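Local coordinates for protein tyrosinase (Burkholderia thailandensis, PDB 5ZRE) that probably oxidises monophenols and diphenols to ortho-quinones at a pair of copper ions, as other tyrosinases do, at residues I280-G285 / S465-W470; D31-W36 / F138-K143. All coordinates share one frame; numbering follows the deposited sequence.

Contact 1: residues I280-G285 / S465-W470; sequences IHLAVG and SILSRW. With CU (copper (II) ion), chain D.
L467 lies over one face of the H281 imidazole, and this pair brings the contact to the copper centre. The metal bond comes first. H281 NE2 holds the copper ion at 2.2 Å. H277 and H320, which share a copper site with H281 in this protein, lie close by. At the far side of the ring, ND1 is hydrogen-bonded to the backbone oxygen of M304. Metal and carbonyl together fix the rotation of the imidazole.

The next interaction is CH-pi. L467 CD2 sits 4.1 Å from the centroid of the H281 ring and 10° off its normal, so the methyl is centred over the face. CG of L467 is anti to the backbone N (chi1 175°), which carries the branched end toward the helix. The second methyl, CD1, packs on the histidine stem, 3.8 Å from H281 CB. L467 also touches the oxygen atom bound near the copper. This is consistent with a side chain that covers the site, as the C-terminal part does in some latent tyrosinases.

The remaining contacts are apolar. L282 divides its methyls between two partners: CD2 meets L467 CD1 at 4.0 Å, and CD1 meets S465 CB at 3.6 Å. S465 OG is hydrogen-bonded to the carboxylate of D279, on the same helix 274-284 as L282.

No hydrogen bond joins the two segments directly. Helix 274-284 packs here on strand 456-466 and the residues that follow it. I442 of the adjacent strand 441-450 touches both L282 and S465, and W219 of helix 205-221 touches S465 and A283.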
# COMPACT_ATOMS: atom_id res chain seq x y z
N ILE A 280 -0.41 1.84 -3.31
CA ILE A 280 -1.84 1.83 -3.10
C ILE A 280 -2.17 2.69 -1.89
O ILE A 280 -3.11 3.44 -1.95
CB ILE A 280 -2.35 0.39 -2.86
CG1 ILE A 280 -2.32 -0.45 -4.14
CG2 ILE A 280 -3.72 0.44 -2.21
CD1 ILE A 280 -2.99 0.18 -5.34
N HIS A 281 -1.42 2.55 -0.79
CA HIS A 281 -1.52 3.50 0.34
C HIS A 281 -1.55 4.97 -0.09
O HIS A 281 -2.33 5.78 0.45
CB HIS A 281 -0.36 3.30 1.30
CG HIS A 281 -0.60 2.19 2.26
ND1 HIS A 281 -1.24 2.41 3.45
CD2 HIS A 281 -0.31 0.87 2.19
CE1 HIS A 281 -1.31 1.28 4.12
NE2 HIS A 281 -0.75 0.31 3.36
N LEU A 282 -0.67 5.36 -1.01
CA LEU A 282 -0.59 6.81 -1.33
C LEU A 282 -1.79 7.24 -2.16
O LEU A 282 -2.30 8.33 -1.95
CB LEU A 282 0.72 7.14 -2.03
CG LEU A 282 1.98 6.82 -1.24
CD1 LEU A 282 3.13 7.66 -1.75
CD2 LEU A 282 1.80 6.99 0.27
N ALA A 283 -2.23 6.41 -3.07
CA ALA A 283 -3.30 6.78 -3.94
C ALA A 283 -4.58 6.96 -3.11
O ALA A 283 -5.22 8.03 -3.14
CB ALA A 283 -3.47 5.73 -5.00
N VAL A 284 -4.96 5.95 -2.33
CA VAL A 284 -6.16 6.08 -1.53
C VAL A 284 -5.99 7.23 -0.52
O VAL A 284 -6.94 7.91 -0.13
CB VAL A 284 -6.51 4.77 -0.83
CG1 VAL A 284 -7.70 4.97 0.12
CG2 VAL A 284 -6.79 3.67 -1.84
N GLY A 285 -4.76 7.46 -0.16
CA GLY A 285 -4.43 8.36 0.91
C GLY A 285 -4.02 9.75 0.46
O GLY A 285 -3.60 10.53 1.31
N SER A 465 7.41 5.06 -4.25
CA SER A 465 6.62 5.61 -3.15
C SER A 465 7.25 5.26 -1.80
O SER A 465 7.41 4.11 -1.48
CB SER A 465 5.23 5.12 -3.21
OG SER A 465 4.61 5.57 -4.40
N ILE A 466 7.58 6.28 -1.02
CA ILE A 466 7.97 6.09 0.37
C ILE A 466 6.75 6.36 1.25
O ILE A 466 6.29 7.48 1.37
CB ILE A 466 9.17 6.97 0.74
CG1 ILE A 466 10.43 6.56 -0.02
CG2 ILE A 466 9.41 6.94 2.24
CD1 ILE A 466 10.48 7.01 -1.47
N LEU A 467 6.20 5.31 1.81
CA LEU A 467 5.13 5.38 2.81
C LEU A 467 5.77 5.73 4.15
O LEU A 467 6.60 4.99 4.60
CB LEU A 467 4.40 4.04 2.91
CG LEU A 467 3.34 3.97 4.02
CD1 LEU A 467 2.16 4.89 3.70
CD2 LEU A 467 2.89 2.52 4.25
N SER A 468 5.37 6.82 4.76
CA SER A 468 6.06 7.21 5.96
C SER A 468 5.03 7.75 6.97
O SER A 468 3.87 7.30 6.93
CB SER A 468 7.14 8.19 5.61
OG SER A 468 7.97 8.51 6.74
N ARG A 469 5.43 8.66 7.86
CA ARG A 469 4.55 9.09 8.93
C ARG A 469 4.81 10.56 9.25
O ARG A 469 5.71 11.17 8.71
CB ARG A 469 4.70 8.12 10.12
CG ARG A 469 5.77 8.44 11.15
CD ARG A 469 7.20 8.28 10.67
NE ARG A 469 8.09 7.89 11.76
CZ ARG A 469 9.41 8.02 11.75
NH1 ARG A 469 10.12 7.47 12.73
NH2 ARG A 469 10.03 8.70 10.80
N TRP A 470 3.91 11.14 10.04
CA TRP A 470 4.14 12.40 10.76
C TRP A 470 4.66 12.08 12.17
O TRP A 470 4.11 11.20 12.86
CB TRP A 470 2.85 13.20 10.89
CG TRP A 470 2.03 13.38 9.66
CD1 TRP A 470 0.93 12.66 9.27
CD2 TRP A 470 2.17 14.43 8.69
NE1 TRP A 470 0.41 13.18 8.12
CE2 TRP A 470 1.15 14.27 7.75
CE3 TRP A 470 3.08 15.47 8.53
CZ2 TRP A 470 1.03 15.10 6.64
CZ3 TRP A 470 2.95 16.31 7.45
CH2 TRP A 470 1.94 16.11 6.51
CU CU D . 0.15 -1.21 4.59

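Contact 2: residues D31-W36 / F138-K143; sequences DLVRAW and FELDGK
The beta-hairpin of strands 137-140 and 143-146 packs against helix 27-41 through its first strand (F138, L140) and its turn (D141), which meet V33 and R34. The strand runs almost perpendicular to the helix, at 91°, with the axes 9.8 Å apart. V33 faces the F138 ring. Its CG2 stands over the ring centre, 4.0 Å from the F138 centroid, in a CH-pi contact. V33 CG1 reaches the rim, 3.9 Å from F138 CD2, and also lies near L140 CD1.

The hairpin reverses in a type II' turn from L140 to K143. L140 and K143 are paired by both backbone hydrogen bonds, with D141 and G142 at the corner. This places the D141 carboxylate beside the helix.

There R34 forms a salt bridge, with NH2 2.7 Å from D141 OD1. The carboxylate lies at the edge of the guanidinium, and the two planes are nearly coplanar, 25° apart. A bend in the arginine chain (chi3 -79°) turns its end to this position. L140 CD1 lies over one guanidinium face, 4.1 Å from R34 NH2. On the helix itself, D31 OD1 makes a long salt bridge to R34 NH1 at 3.9 Å.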
# COMPACT_ATOMS: atom_id res chain seq x y z
N ASP A 31 -23.37 -10.90 5.95
CA ASP A 31 -22.67 -11.48 7.09
C ASP A 31 -21.40 -10.72 7.37
O ASP A 31 -21.05 -10.50 8.53
CB ASP A 31 -22.28 -12.92 6.79
CG ASP A 31 -23.36 -13.93 7.16
OD1 ASP A 31 -24.19 -13.68 8.08
OD2 ASP A 31 -23.35 -15.01 6.52
N LEU A 32 -20.70 -10.37 6.31
CA LEU A 32 -19.46 -9.70 6.43
C LEU A 32 -19.72 -8.32 7.05
O LEU A 32 -19.06 -7.92 8.02
CB LEU A 32 -18.79 -9.58 5.06
CG LEU A 32 -17.47 -8.80 5.07
CD1 LEU A 32 -16.31 -9.71 5.40
CD2 LEU A 32 -17.23 -8.08 3.75
N VAL A 33 -20.68 -7.61 6.48
CA VAL A 33 -21.02 -6.27 7.00
C VAL A 33 -21.48 -6.36 8.47
O VAL A 33 -21.05 -5.55 9.33
CB VAL A 33 -22.10 -5.58 6.15
CG1 VAL A 33 -22.75 -4.46 6.93
CG2 VAL A 33 -21.54 -5.09 4.82
N ARG A 34 -22.30 -7.35 8.76
CA ARG A 34 -22.79 -7.51 10.10
C ARG A 34 -21.60 -7.59 11.05
O ARG A 34 -21.62 -6.97 12.11
CB ARG A 34 -23.70 -8.74 10.19
CG ARG A 34 -24.17 -9.04 11.60
CD ARG A 34 -25.16 -10.18 11.64
NE ARG A 34 -26.49 -9.75 11.25
CZ ARG A 34 -27.02 -9.95 10.06
NH1 ARG A 34 -26.33 -10.58 9.11
NH2 ARG A 34 -28.25 -9.54 9.82
N ALA A 35 -20.58 -8.35 10.65
CA ALA A 35 -19.40 -8.63 11.51
C ALA A 35 -18.59 -7.35 11.77
O ALA A 35 -18.02 -7.18 12.87
CB ALA A 35 -18.53 -9.69 10.87
N TRP A 36 -18.52 -6.52 10.72
CA TRP A 36 -17.82 -5.25 10.75
C TRP A 36 -18.59 -4.24 11.60
O TRP A 36 -17.97 -3.54 12.41
CB TRP A 36 -17.58 -4.69 9.34
CG TRP A 36 -16.30 -5.13 8.70
CD1 TRP A 36 -16.13 -6.16 7.82
CD2 TRP A 36 -15.00 -4.56 8.89
NE1 TRP A 36 -14.82 -6.25 7.42
CE2 TRP A 36 -14.10 -5.28 8.08
CE3 TRP A 36 -14.51 -3.52 9.67
CZ2 TRP A 36 -12.75 -4.98 8.01
CZ3 TRP A 36 -13.17 -3.22 9.61
CH2 TRP A 36 -12.31 -3.93 8.79
N PHE A 138 -26.02 0.91 3.45
CA PHE A 138 -26.17 -0.52 3.16
C PHE A 138 -27.46 -1.05 3.78
O PHE A 138 -27.78 -0.72 4.90
CB PHE A 138 -24.96 -1.31 3.68
CG PHE A 138 -24.97 -2.77 3.31
CD1 PHE A 138 -24.55 -3.19 2.06
CD2 PHE A 138 -25.40 -3.73 4.22
CE1 PHE A 138 -24.55 -4.53 1.72
CE2 PHE A 138 -25.40 -5.08 3.89
CZ PHE A 138 -24.98 -5.47 2.63
N GLU A 139 -28.15 -1.92 3.02
CA GLU A 139 -29.44 -2.53 3.42
C GLU A 139 -29.17 -3.71 4.35
O GLU A 139 -28.80 -4.78 3.86
CB GLU A 139 -30.22 -3.04 2.20
CG GLU A 139 -30.26 -2.08 1.00
CD GLU A 139 -29.29 -2.36 -0.15
OE1 GLU A 139 -28.15 -2.86 0.10
OE2 GLU A 139 -29.66 -2.03 -1.32
N LEU A 140 -29.35 -3.54 5.66
CA LEU A 140 -29.10 -4.63 6.64
C LEU A 140 -30.28 -4.77 7.61
O LEU A 140 -30.56 -3.85 8.43
CB LEU A 140 -27.81 -4.34 7.41
CG LEU A 140 -27.37 -5.44 8.37
CD1 LEU A 140 -26.59 -6.49 7.61
CD2 LEU A 140 -26.55 -4.88 9.52
N ASP A 141 -30.88 -5.97 7.58
CA ASP A 141 -32.20 -6.30 8.17
C ASP A 141 -33.25 -5.33 7.57
O ASP A 141 -33.28 -5.15 6.34
CB ASP A 141 -32.12 -6.35 9.71
CG ASP A 141 -30.95 -7.24 10.21
OD1 ASP A 141 -30.19 -7.73 9.36
OD2 ASP A 141 -30.76 -7.46 11.44
N GLY A 142 -34.07 -4.68 8.37
CA GLY A 142 -34.97 -3.67 7.79
C GLY A 142 -34.23 -2.39 7.41
O GLY A 142 -34.68 -1.64 6.54
N LYS A 143 -33.08 -2.18 8.05
CA LYS A 143 -32.50 -0.86 8.25
C LYS A 143 -31.51 -0.53 7.11
O LYS A 143 -30.71 -1.37 6.69
CB LYS A 143 -31.81 -0.82 9.62
CG LYS A 143 -32.52 -1.57 10.75
CD LYS A 143 -33.05 -0.70 11.87
CE LYS A 143 -33.87 -1.49 12.87
NZ LYS A 143 -34.31 -0.65 14.02

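The two contacts lie in different parts of the fold and share no helix, strand or sheet. Their centres are 30 Å apart, and their nearest atoms about 13 Å. Along the chain they come in series: contact 2 closes at K143 before contact 1 opens at I280. Contact 1 is near the centre of the chain and joins a copper-binding helix to the three-stranded antiparallel sheet of the C-terminal part. Contact 2 is about 27 Å from that centre and fastens a two-stranded hairpin to an N-terminal helix. That helix also packs on helix 90-106, which carries the copper ligand H94; contact 2 itself lies away from the metal site.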